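Local structure of alpha-1,2-mannosyltransferase (Ktr4), putative (Neosartorya fumigata, 7BOP) at residues A[153-156]-A[161-164]; A[145-150]-A[166-171]; A[137-142]-A[170-175]. The protein belongs to the Ktr group of fungal mannosyltransferases of the GT-A clan and binds guanosine-5'-diphosphate and a manganese ion. One frame throughout, in Å; residues are numbered along the deposited sequence.

The three contacts concern the pair of consecutive helices 144-157 and 165-177 and the loops beside them. Interaction 1 lies at the surface, where the last turn of the first helix meets the connecting loop; it is mainly polar, with a sodium ion and a hydrogen bond beside a leucine-tyrosine contact. Interaction 2 is buried and aromatic, joining the two helices through one ring pair. It touches interaction 1 through Asp163, which packs on Phe147 and is hydrogen-bonded to His168. Interaction 3 is partly buried and sets a proline against an arginine, packing the loop ahead of helix 144-157 against helix 165-177. Interactions 2 and 3 share Met170 and Cys171, and both reach guanosine-5'-diphosphate.

Interaction 1. Residues A[153-156]-A[161-164]; sequences ILTE and YSDK. With NA (sodium ion), chain J.
Thr155, near the end of helix 144-157, receives the backbone of Asp163 on its side-chain oxygen: Asp163 N donates to Thr155 OG1 over 2.8 Å in a nearly straight bond (162°). OG1 sits beside its own backbone N, which also lets it bond to Ala151 O one turn back, so the hydroxyl ties the loop to the helix. The side chains of Thr155 and Asp163 cross at about a right angle, Asp163 CB coming to 3.3 Å from Thr155 OG1. The methyl branch of Thr155 takes the other direction, and CG2 lies loosely against Ser162.

Tyr161 swings its ring back along the helix, CG anti to the backbone N (chi1 179°). The ring meets Thr155 CA at its edge, near the ring plane, while the CD2 branch of Leu154 approaches obliquely, 3.6 Å from Tyr161 CE1. Beyond the ring, Tyr161 OH gives a 2.7 Å hydrogen bond to Asp163 OD2, arriving from above the carboxylate plane (48° out of it). The same OD2 also bonds to His168 NE2, so two donors converge on one carboxylate oxygen, which probably limits its rotation. Arg313 touches both Leu154 and Tyr161.

At the other end from the Tyr161 hydroxyl, Thr155 O and Tyr161 O stand close without bonding to each other because a sodium ion draws them together, at 2.2 Å from Thr155 O and 2.3 Å from Tyr161 O. A water bound to the ion accepts from Tyr161 N, and Lys158 O adds a third carbonyl. The arrangement is a main-chain cation site at the C-terminal end of a helix, where three protein carbonyls and a water hold sodium between the end of helix 144-157 and the loop that leads to helix 165-177.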
loop_
_atom_site.group_PDB
_atom_site.type_symbol
_atom_site.label_atom_id
_atom_site.label_comp_id
_atom_site.label_asym_id
_atom_site.label_seq_id
_atom_site.Cartn_x
_atom_site.Cartn_y
_atom_site.Cartn_z
ATOM N N ILE A 153 -5.427 5.834 25.696
ATOM C CA ILE A 153 -4.149 6.538 25.751
ATOM C C ILE A 153 -3.746 7.063 24.365
ATOM O O ILE A 153 -3.349 8.220 24.246
ATOM C CB ILE A 153 -3.031 5.673 26.373
ATOM C CG1 ILE A 153 -3.368 5.390 27.851
ATOM C CG2 ILE A 153 -1.684 6.386 26.278
ATOM C CD1 ILE A 153 -2.543 4.291 28.483
ATOM N N LEU A 154 -3.866 6.236 23.331
ATOM C CA LEU A 154 -3.538 6.691 21.970
ATOM C C LEU A 154 -4.457 7.839 21.528
ATOM O O LEU A 154 -3.992 8.800 20.927
ATOM C CB LEU A 154 -3.557 5.543 20.956
ATOM C CG LEU A 154 -2.908 5.886 19.607
ATOM C CD1 LEU A 154 -1.427 6.226 19.764
ATOM C CD2 LEU A 154 -3.077 4.749 18.618
ATOM N N THR A 155 -5.745 7.743 21.856
ATOM C CA THR A 155 -6.698 8.832 21.618
ATOM C C THR A 155 -6.226 10.154 22.253
ATOM O O THR A 155 -6.281 11.208 21.600
ATOM C CB THR A 155 -8.120 8.460 22.093
ATOM O OG1 THR A 155 -8.615 7.404 21.267
ATOM C CG2 THR A 155 -9.101 9.664 21.997
ATOM N N GLU A 156 -5.734 10.081 23.491
ATOM C CA GLU A 156 -5.266 11.285 24.191
ATOM C C GLU A 156 -3.984 11.833 23.565
ATOM O O GLU A 156 -3.822 13.038 23.471
ATOM C CB GLU A 156 -5.061 11.038 25.700
ATOM C CG GLU A 156 -6.344 10.919 26.521
ATOM C CD GLU A 156 -7.324 12.072 26.315
ATOM O OE1 GLU A 156 -8.527 11.798 26.086
ATOM O OE2 GLU A 156 -6.902 13.251 26.378
ATOM N N TYR A 161 -6.761 12.371 16.052
ATOM C CA TYR A 161 -6.991 10.938 16.135
ATOM C C TYR A 161 -7.802 10.591 17.381
ATOM O O TYR A 161 -7.442 10.976 18.519
ATOM C CB TYR A 161 -5.674 10.172 16.136
ATOM C CG TYR A 161 -5.814 8.662 16.251
ATOM C CD1 TYR A 161 -5.888 8.042 17.497
ATOM C CD2 TYR A 161 -5.874 7.856 15.117
ATOM C CE1 TYR A 161 -6.001 6.662 17.610
ATOM C CE2 TYR A 161 -5.994 6.477 15.223
ATOM C CZ TYR A 161 -6.052 5.887 16.473
ATOM O OH TYR A 161 -6.168 4.521 16.581
ATOM N N SER A 162 -8.894 9.876 17.118
ATOM C CA SER A 162 -9.732 9.257 18.117
ATOM C C SER A 162 -9.896 7.788 17.715
ATOM O O SER A 162 -10.318 7.481 16.595
ATOM C CB SER A 162 -11.078 9.952 18.152
ATOM O OG SER A 162 -11.829 9.462 19.231
ATOM N N ASP A 163 -9.552 6.887 18.626
ATOM C CA ASP A 163 -9.398 5.475 18.283
ATOM C C ASP A 163 -10.725 4.821 17.897
ATOM O O ASP A 163 -11.759 5.133 18.468
ATOM C CB ASP A 163 -8.755 4.714 19.438
ATOM C CG ASP A 163 -8.318 3.329 19.036
ATOM O OD1 ASP A 163 -9.162 2.404 19.066
ATOM O OD2 ASP A 163 -7.134 3.160 18.672
ATOM N N LYS A 164 -10.671 3.929 16.913
ATOM C CA LYS A 164 -11.816 3.105 16.513
ATOM C C LYS A 164 -11.332 1.680 16.368
ATOM O O LYS A 164 -10.324 1.447 15.693
ATOM C CB LYS A 164 -12.337 3.550 15.144
ATOM C CG LYS A 164 -13.163 4.826 15.138
ATOM C CD LYS A 164 -12.728 5.808 14.044
ATOM C CE LYS A 164 -13.884 6.292 13.172
ATOM N NZ LYS A 164 -15.098 6.732 13.927
HETATM NA NA NA J . -6.049 12.354 19.681
HETATM O O HOH W 1 -7.177 14.062 18.509
#

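Interaction 2. Residues A[145-150]-A[166-171]. With GDP (guanosine-5'-diphosphate), chain H.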
loop_
_atom_site.group_PDB
_atom_site.type_symbol
_atom_site.label_atom_id
_atom_site.label_comp_id
_atom_site.label_asym_id
_atom_site.label_seq_id
_atom_site.Cartn_x
_atom_site.Cartn_y
_atom_site.Cartn_z
ATOM N N GLU A 145 -10.699 -5.379 27.267
ATOM C CA GLU A 145 -10.425 -4.338 28.280
ATOM C C GLU A 145 -9.035 -3.719 28.120
ATOM O O GLU A 145 -8.881 -2.505 28.252
ATOM C CB GLU A 145 -10.599 -4.844 29.720
ATOM C CG GLU A 145 -11.942 -4.470 30.319
ATOM C CD GLU A 145 -12.169 -5.055 31.707
ATOM O OE1 GLU A 145 -11.239 -5.009 32.549
ATOM O OE2 GLU A 145 -13.292 -5.553 31.952
ATOM N N LEU A 146 -8.035 -4.553 27.855
ATOM C CA LEU A 146 -6.687 -4.070 27.531
ATOM C C LEU A 146 -6.691 -3.239 26.248
ATOM O O LEU A 146 -6.032 -2.196 26.182
ATOM C CB LEU A 146 -5.697 -5.232 27.383
ATOM C CG LEU A 146 -5.333 -6.040 28.632
ATOM C CD1 LEU A 146 -4.325 -7.117 28.253
ATOM C CD2 LEU A 146 -4.776 -5.155 29.736
ATOM N N PHE A 147 -7.427 -3.699 25.232
ATOM C CA PHE A 147 -7.616 -2.901 24.021
ATOM C C PHE A 147 -8.149 -1.496 24.342
ATOM O O PHE A 147 -7.598 -0.500 23.872
ATOM C CB PHE A 147 -8.545 -3.587 23.000
ATOM C CG PHE A 147 -9.052 -2.644 21.953
ATOM C CD1 PHE A 147 -8.219 -2.250 20.916
ATOM C CD2 PHE A 147 -10.320 -2.074 22.049
ATOM C CE1 PHE A 147 -8.648 -1.335 19.971
ATOM C CE2 PHE A 147 -10.755 -1.151 21.103
ATOM C CZ PHE A 147 -9.914 -0.783 20.063
ATOM N N ARG A 148 -9.221 -1.421 25.133
ATOM C CA ARG A 148 -9.872 -0.145 25.423
ATOM C C ARG A 148 -8.971 0.803 26.212
ATOM O O ARG A 148 -8.975 2.009 25.970
ATOM C CB ARG A 148 -11.216 -0.341 26.142
ATOM C CG ARG A 148 -12.335 -0.796 25.210
ATOM C CD ARG A 148 -13.697 -0.773 25.891
ATOM N NE ARG A 148 -13.852 -1.881 26.839
ATOM C CZ ARG A 148 -14.272 -3.116 26.541
ATOM N NH1 ARG A 148 -14.349 -4.022 27.510
ATOM N NH2 ARG A 148 -14.620 -3.465 25.299
ATOM N N GLU A 149 -8.193 0.256 27.139
ATOM C CA GLU A 149 -7.263 1.063 27.927
ATOM C C GLU A 149 -6.154 1.688 27.074
ATOM O O GLU A 149 -5.879 2.881 27.193
ATOM C CB GLU A 149 -6.654 0.225 29.053
ATOM C CG GLU A 149 -7.668 -0.114 30.141
ATOM C CD GLU A 149 -7.124 -1.061 31.204
ATOM O OE1 GLU A 149 -7.899 -1.431 32.110
ATOM O OE2 GLU A 149 -5.932 -1.435 31.143
ATOM N N SER A 150 -5.517 0.894 26.219
ATOM C CA SER A 150 -4.467 1.428 25.353
ATOM C C SER A 150 -5.048 2.381 24.270
ATOM O O SER A 150 -4.412 3.372 23.905
ATOM C CB SER A 150 -3.619 0.298 24.752
ATOM O OG SER A 150 -4.422 -0.662 24.104
ATOM N N SER A 166 -12.564 -0.578 14.530
ATOM C CA SER A 166 -12.617 -0.899 13.105
ATOM C C SER A 166 -11.318 -0.568 12.356
ATOM O O SER A 166 -10.928 -1.298 11.441
ATOM C CB SER A 166 -13.812 -0.208 12.447
ATOM O OG SER A 166 -13.711 1.196 12.524
ATOM N N TYR A 167 -10.634 0.503 12.760
ATOM C CA TYR A 167 -9.363 0.848 12.139
ATOM C C TYR A 167 -8.334 -0.254 12.365
ATOM O O TYR A 167 -7.612 -0.643 11.433
ATOM C CB TYR A 167 -8.817 2.196 12.637
ATOM C CG TYR A 167 -7.751 2.717 11.717
ATOM C CD1 TYR A 167 -8.089 3.435 10.569
ATOM C CD2 TYR A 167 -6.401 2.447 11.951
ATOM C CE1 TYR A 167 -7.115 3.897 9.701
ATOM C CE2 TYR A 167 -5.419 2.908 11.085
ATOM C CZ TYR A 167 -5.785 3.627 9.959
ATOM O OH TYR A 167 -4.832 4.087 9.089
ATOM N N HIS A 168 -8.291 -0.769 13.594
ATOM C CA HIS A 168 -7.387 -1.863 13.946
ATOM C C HIS A 168 -7.758 -3.126 13.155
ATOM O O HIS A 168 -6.884 -3.840 12.668
ATOM C CB HIS A 168 -7.433 -2.177 15.447
ATOM C CG HIS A 168 -6.979 -1.057 16.339
ATOM N ND1 HIS A 168 -5.769 -1.068 16.996
ATOM C CD2 HIS A 168 -7.601 0.081 16.724
ATOM C CE1 HIS A 168 -5.658 0.024 17.732
ATOM N NE2 HIS A 168 -6.753 0.740 17.579
ATOM N N GLN A 169 -9.056 -3.394 13.031
ATOM C CA GLN A 169 -9.518 -4.565 12.270
ATOM C C GLN A 169 -9.131 -4.456 10.789
ATOM O O GLN A 169 -8.711 -5.434 10.178
ATOM C CB GLN A 169 -11.029 -4.741 12.419
ATOM C CG GLN A 169 -11.442 -5.107 13.835
ATOM C CD GLN A 169 -12.944 -5.064 14.011
ATOM O OE1 GLN A 169 -13.524 -3.992 14.136
ATOM N NE2 GLN A 169 -13.584 -6.231 14.005
ATOM N N MET A 170 -9.255 -3.252 10.237
ATOM C CA MET A 170 -8.826 -2.968 8.869
ATOM C C MET A 170 -7.327 -3.196 8.683
ATOM O O MET A 170 -6.916 -3.828 7.715
ATOM C CB MET A 170 -9.234 -1.544 8.472
ATOM C CG MET A 170 -8.758 -1.118 7.096
ATOM S SD MET A 170 -7.060 -0.505 7.095
ATOM C CE MET A 170 -7.244 0.991 8.064
ATOM N N CYS A 171 -6.516 -2.698 9.609
ATOM C CA CYS A 171 -5.063 -2.874 9.524
ATOM C C CYS A 171 -4.665 -4.346 9.562
ATOM O O CYS A 171 -3.810 -4.794 8.796
ATOM C CB CYS A 171 -4.355 -2.121 10.653
ATOM S SG CYS A 171 -4.412 -0.319 10.476
HETATM P PB GDP H . -6.716 6.056 6.131
HETATM O O1B GDP H . -7.215 7.374 6.651
HETATM O O2B GDP H . -6.560 5.997 4.602
HETATM O O3B GDP H . -5.541 5.456 6.878
HETATM O O3A GDP H . -7.960 5.085 6.523
HETATM P PA GDP H . -9.307 4.862 5.645
HETATM O O1A GDP H . -10.515 5.270 6.453
HETATM O O2A GDP H . -9.063 5.423 4.226
HETATM O "O5'" GDP H . -9.276 3.253 5.657
HETATM C "C5'" GDP H . -8.357 2.524 4.843
HETATM C "C4'" GDP H . -9.117 1.649 3.850
HETATM O "O4'" GDP H . -9.894 0.688 4.570
HETATM C "C3'" GDP H . -10.124 2.400 2.990
HETATM O "O3'" GDP H . -10.209 1.714 1.731
HETATM C "C2'" GDP H . -11.426 2.323 3.771
HETATM O "O2'" GDP H . -12.570 2.385 2.919
HETATM C "C1'" GDP H . -11.292 0.966 4.455
HETATM N N9 GDP H . -11.882 0.799 5.805
HETATM C C8 GDP H . -11.466 1.317 6.995
HETATM N N7 GDP H . -12.250 0.866 8.003
HETATM C C5 GDP H . -13.172 0.041 7.468
HETATM C C6 GDP H . -14.303 -0.776 7.957
HETATM O O6 GDP H . -14.570 -0.773 9.170
HETATM N N1 GDP H . -15.015 -1.505 7.071
HETATM C C2 GDP H . -14.717 -1.517 5.747
HETATM N N2 GDP H . -15.456 -2.257 4.882
HETATM N N3 GDP H . -13.699 -0.781 5.232
HETATM C C4 GDP H . -12.914 -0.011 6.027
#
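Phe147 and His168 lie on successive helices, 144-157 and 165-177, with their CA atoms 10.1 Å apart, so only long side chains bridge the gap. They do so as a T-shaped pair: Phe147 presents its edge to the face of the imidazole, with planes at 86° and ring centroids 5.1 Å apart. Phe147 CE1 is the leading atom, 3.6 Å above the plane of the His168 ring and over its centre. Both ring nitrogens of His168 are engaged, ND1 with Phe309 O and NE2 with Asp163 OD2; an acceptor at each nitrogen would favour the doubly protonated, cationic imidazole and restrain its rotation.

Tyr167 and Met170 reach from helix 165-177 to the nucleotide instead. Tyr167 OH donates to GDP O3B over 2.7 Å, with that oxygen near the ring plane. The Met170 chain bends at chi2 and chi3, which lays CE over one face of the tyrosine ring while CG comes to 3.3 Å from GDP O4'. Ser166 CB nears the base at O6. Helix 165-177 thus joins a buried aromatic contact to one wall of the nucleotide pocket in this GT-A glycosyltransferase.

Interaction 3. Residues A[137-142]-A[170-175]; sequences DPPEWI and MCRWNS. With GDP (guanosine-5'-diphosphate), chain H.
A type I beta turn from Pro139 to Ile142, in the loop ahead of helix 144-157, brings Pro139 against Arg172 of helix 165-177. Ile142 N closes the turn on Pro139 O at 3.0 Å. The two side chains come from opposite directions, and the proline sits over one face of the guanidinium, its ring tilted against it, with Pro139 CD 3.8 Å above the plane and over its centre; Pro139 CG is 3.8 Å from Arg172 NH2. Arg172 reaches this far because its chain is fully extended, with CG anti to the backbone N (chi1 178°) and no bend up to NE. Asp137 O comes closer still, 3.6 Å from Arg172 NH1, at an oblique angle to the guanidinium.

Pro139 meets a second flat group within its own turn, as its CB rests 3.5 Å above the indole plane of Trp141, toward the rim. Asp304 binds to both sides of the contact: its carboxylate forms a salt bridge with Arg172 NE, and its backbone carbonyl accepts from Trp141 NE1. The charged group is therefore paired while a face carries the proline.

Further along the helix, Ser175 OG donates to Cys171 O over 2.7 Å from above the carbonyl plane. Ser175 N reaches the same oxygen from the opposite face, so one residue grips this carbonyl twice.

Around the contact, Phe310 of helix 308-311 touches Pro138, Pro139 and Arg172, while helix 294-306 supplies Asp304 and packs Phe300 on Arg172. Elsewhere on helix 165-177, Trp173 meets Phe105 of strand 102-106, and Asn174 and Ser175 lie against helix 316-327.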
loop_
_atom_site.group_PDB
_atom_site.type_symbol
_atom_site.label_atom_id
_atom_site.label_comp_id
_atom_site.label_asym_id
_atom_site.label_seq_id
_atom_site.Cartn_x
_atom_site.Cartn_y
_atom_site.Cartn_z
ATOM N N ASP A 137 -13.282 -10.201 13.032
ATOM C CA ASP A 137 -13.379 -10.135 14.499
ATOM C C ASP A 137 -12.000 -10.258 15.132
ATOM O O ASP A 137 -11.163 -11.005 14.627
ATOM C CB ASP A 137 -14.268 -11.257 15.062
ATOM C CG ASP A 137 -15.743 -11.100 14.700
ATOM O OD1 ASP A 137 -16.153 -10.052 14.163
ATOM O OD2 ASP A 137 -16.497 -12.058 14.953
ATOM N N PRO A 138 -11.755 -9.542 16.246
ATOM C CA PRO A 138 -10.471 -9.747 16.908
ATOM C C PRO A 138 -10.322 -11.205 17.340
ATOM O O PRO A 138 -11.316 -11.814 17.712
ATOM C CB PRO A 138 -10.548 -8.827 18.133
ATOM C CG PRO A 138 -11.558 -7.788 17.775
ATOM C CD PRO A 138 -12.550 -8.478 16.890
ATOM N N PRO A 139 -9.111 -11.769 17.266
ATOM C CA PRO A 139 -8.954 -13.163 17.689
ATOM C C PRO A 139 -9.212 -13.377 19.189
ATOM O O PRO A 139 -9.116 -12.432 19.990
ATOM C CB PRO A 139 -7.505 -13.499 17.330
ATOM C CG PRO A 139 -6.816 -12.205 17.115
ATOM C CD PRO A 139 -7.837 -11.140 16.875
ATOM N N GLU A 140 -9.523 -14.624 19.541
ATOM C CA GLU A 140 -9.941 -15.008 20.906
ATOM C C GLU A 140 -8.982 -14.558 22.008
ATOM O O GLU A 140 -9.413 -14.225 23.109
ATOM C CB GLU A 140 -10.130 -16.534 20.996
ATOM C CG GLU A 140 -8.825 -17.334 20.892
ATOM C CD GLU A 140 -9.012 -18.822 20.630
ATOM O OE1 GLU A 140 -10.138 -19.267 20.305
ATOM O OE2 GLU A 140 -8.007 -19.556 20.746
ATOM N N TRP A 141 -7.685 -14.555 21.707
ATOM C CA TRP A 141 -6.664 -14.220 22.700
ATOM C C TRP A 141 -6.524 -12.727 23.025
ATOM O O TRP A 141 -5.780 -12.383 23.936
ATOM C CB TRP A 141 -5.302 -14.794 22.305
ATOM C CG TRP A 141 -4.754 -14.305 20.992
ATOM C CD1 TRP A 141 -4.068 -13.153 20.768
ATOM C CD2 TRP A 141 -4.829 -14.983 19.734
ATOM N NE1 TRP A 141 -3.721 -13.059 19.441
ATOM C CE2 TRP A 141 -4.172 -14.172 18.784
ATOM C CE3 TRP A 141 -5.399 -16.197 19.313
ATOM C CZ2 TRP A 141 -4.069 -14.529 17.437
ATOM C CZ3 TRP A 141 -5.292 -16.557 17.978
ATOM C CH2 TRP A 141 -4.633 -15.719 17.051
ATOM N N ILE A 142 -7.214 -11.851 22.286
ATOM C CA ILE A 142 -7.131 -10.411 22.527
ATOM C C ILE A 142 -8.104 -10.058 23.636
ATOM O O ILE A 142 -9.296 -10.354 23.534
ATOM C CB ILE A 142 -7.465 -9.581 21.264
ATOM C CG1 ILE A 142 -6.462 -9.882 20.134
ATOM C CG2 ILE A 142 -7.524 -8.081 21.580
ATOM C CD1 ILE A 142 -5.011 -9.575 20.436
ATOM N N MET A 170 -9.255 -3.252 10.237
ATOM C CA MET A 170 -8.826 -2.968 8.869
ATOM C C MET A 170 -7.327 -3.196 8.683
ATOM O O MET A 170 -6.916 -3.828 7.715
ATOM C CB MET A 170 -9.234 -1.544 8.472
ATOM C CG MET A 170 -8.758 -1.118 7.096
ATOM S SD MET A 170 -7.060 -0.505 7.095
ATOM C CE MET A 170 -7.244 0.991 8.064
ATOM N N CYS A 171 -6.516 -2.698 9.609
ATOM C CA CYS A 171 -5.063 -2.874 9.524
ATOM C C CYS A 171 -4.665 -4.346 9.562
ATOM O O CYS A 171 -3.810 -4.794 8.796
ATOM C CB CYS A 171 -4.355 -2.121 10.653
ATOM S SG CYS A 171 -4.412 -0.319 10.476
ATOM N N ARG A 172 -5.286 -5.088 10.464
ATOM C CA ARG A 172 -5.068 -6.530 10.570
ATOM C C ARG A 172 -5.515 -7.258 9.294
ATOM O O ARG A 172 -4.795 -8.128 8.786
ATOM C CB ARG A 172 -5.802 -7.080 11.788
ATOM C CG ARG A 172 -5.693 -8.581 11.961
ATOM C CD ARG A 172 -6.289 -9.014 13.279
ATOM N NE ARG A 172 -6.111 -10.449 13.456
ATOM C CZ ARG A 172 -7.000 -11.393 13.141
ATOM N NH1 ARG A 172 -8.205 -11.103 12.643
ATOM N NH2 ARG A 172 -6.676 -12.664 13.347
ATOM N N TRP A 173 -6.666 -6.864 8.755
ATOM C CA TRP A 173 -7.185 -7.478 7.531
ATOM C C TRP A 173 -6.244 -7.273 6.337
ATOM O O TRP A 173 -5.918 -8.228 5.623
ATOM C CB TRP A 173 -8.578 -6.964 7.190
ATOM C CG TRP A 173 -9.193 -7.736 6.049
ATOM C CD1 TRP A 173 -9.778 -8.966 6.121
ATOM C CD2 TRP A 173 -9.251 -7.346 4.675
ATOM N NE1 TRP A 173 -10.202 -9.367 4.882
ATOM C CE2 TRP A 173 -9.895 -8.396 3.972
ATOM C CE3 TRP A 173 -8.821 -6.219 3.964
ATOM C CZ2 TRP A 173 -10.135 -8.341 2.602
ATOM C CZ3 TRP A 173 -9.058 -6.163 2.597
ATOM C CH2 TRP A 173 -9.718 -7.224 1.929
ATOM N N ASN A 174 -5.796 -6.035 6.141
ATOM C CA ASN A 174 -4.803 -5.738 5.099
ATOM C C ASN A 174 -3.451 -6.408 5.359
ATOM O O ASN A 174 -2.771 -6.784 4.411
ATOM C CB ASN A 174 -4.630 -4.226 4.929
ATOM C CG ASN A 174 -5.791 -3.588 4.185
ATOM O OD1 ASN A 174 -6.234 -4.090 3.163
ATOM N ND2 ASN A 174 -6.266 -2.466 4.686
ATOM N N SER A 175 -3.072 -6.568 6.630
ATOM C CA SER A 175 -1.790 -7.180 6.976
ATOM C C SER A 175 -1.716 -8.688 6.737
ATOM O O SER A 175 -0.676 -9.187 6.311
ATOM C CB SER A 175 -1.428 -6.904 8.435
ATOM O OG SER A 175 -1.241 -5.511 8.674
HETATM P PB GDP H . -6.716 6.056 6.131
HETATM O O1B GDP H . -7.215 7.374 6.651
HETATM O O2B GDP H . -6.560 5.997 4.602
HETATM O O3B GDP H . -5.541 5.456 6.878
HETATM O O3A GDP H . -7.960 5.085 6.523
HETATM P PA GDP H . -9.307 4.862 5.645
HETATM O O1A GDP H . -10.515 5.270 6.453
HETATM O O2A GDP H . -9.063 5.423 4.226
HETATM O "O5'" GDP H . -9.276 3.253 5.657
HETATM C "C5'" GDP H . -8.357 2.524 4.843
HETATM C "C4'" GDP H . -9.117 1.649 3.850
HETATM O "O4'" GDP H . -9.894 0.688 4.570
HETATM C "C3'" GDP H . -10.124 2.400 2.990
HETATM O "O3'" GDP H . -10.209 1.714 1.731
HETATM C "C2'" GDP H . -11.426 2.323 3.771
HETATM O "O2'" GDP H . -12.570 2.385 2.919
HETATM C "C1'" GDP H . -11.292 0.966 4.455
HETATM N N9 GDP H . -11.882 0.799 5.805
HETATM C C8 GDP H . -11.466 1.317 6.995
HETATM N N7 GDP H . -12.250 0.866 8.003
HETATM C C5 GDP H . -13.172 0.041 7.468
HETATM C C6 GDP H . -14.303 -0.776 7.957
HETATM O O6 GDP H . -14.570 -0.773 9.170
HETATM N N1 GDP H . -15.015 -1.505 7.071
HETATM C C2 GDP H . -14.717 -1.517 5.747
HETATM N N2 GDP H . -15.456 -2.257 4.882
HETATM N N3 GDP H . -13.699 -0.781 5.232
HETATM C C4 GDP H . -12.914 -0.011 6.027
#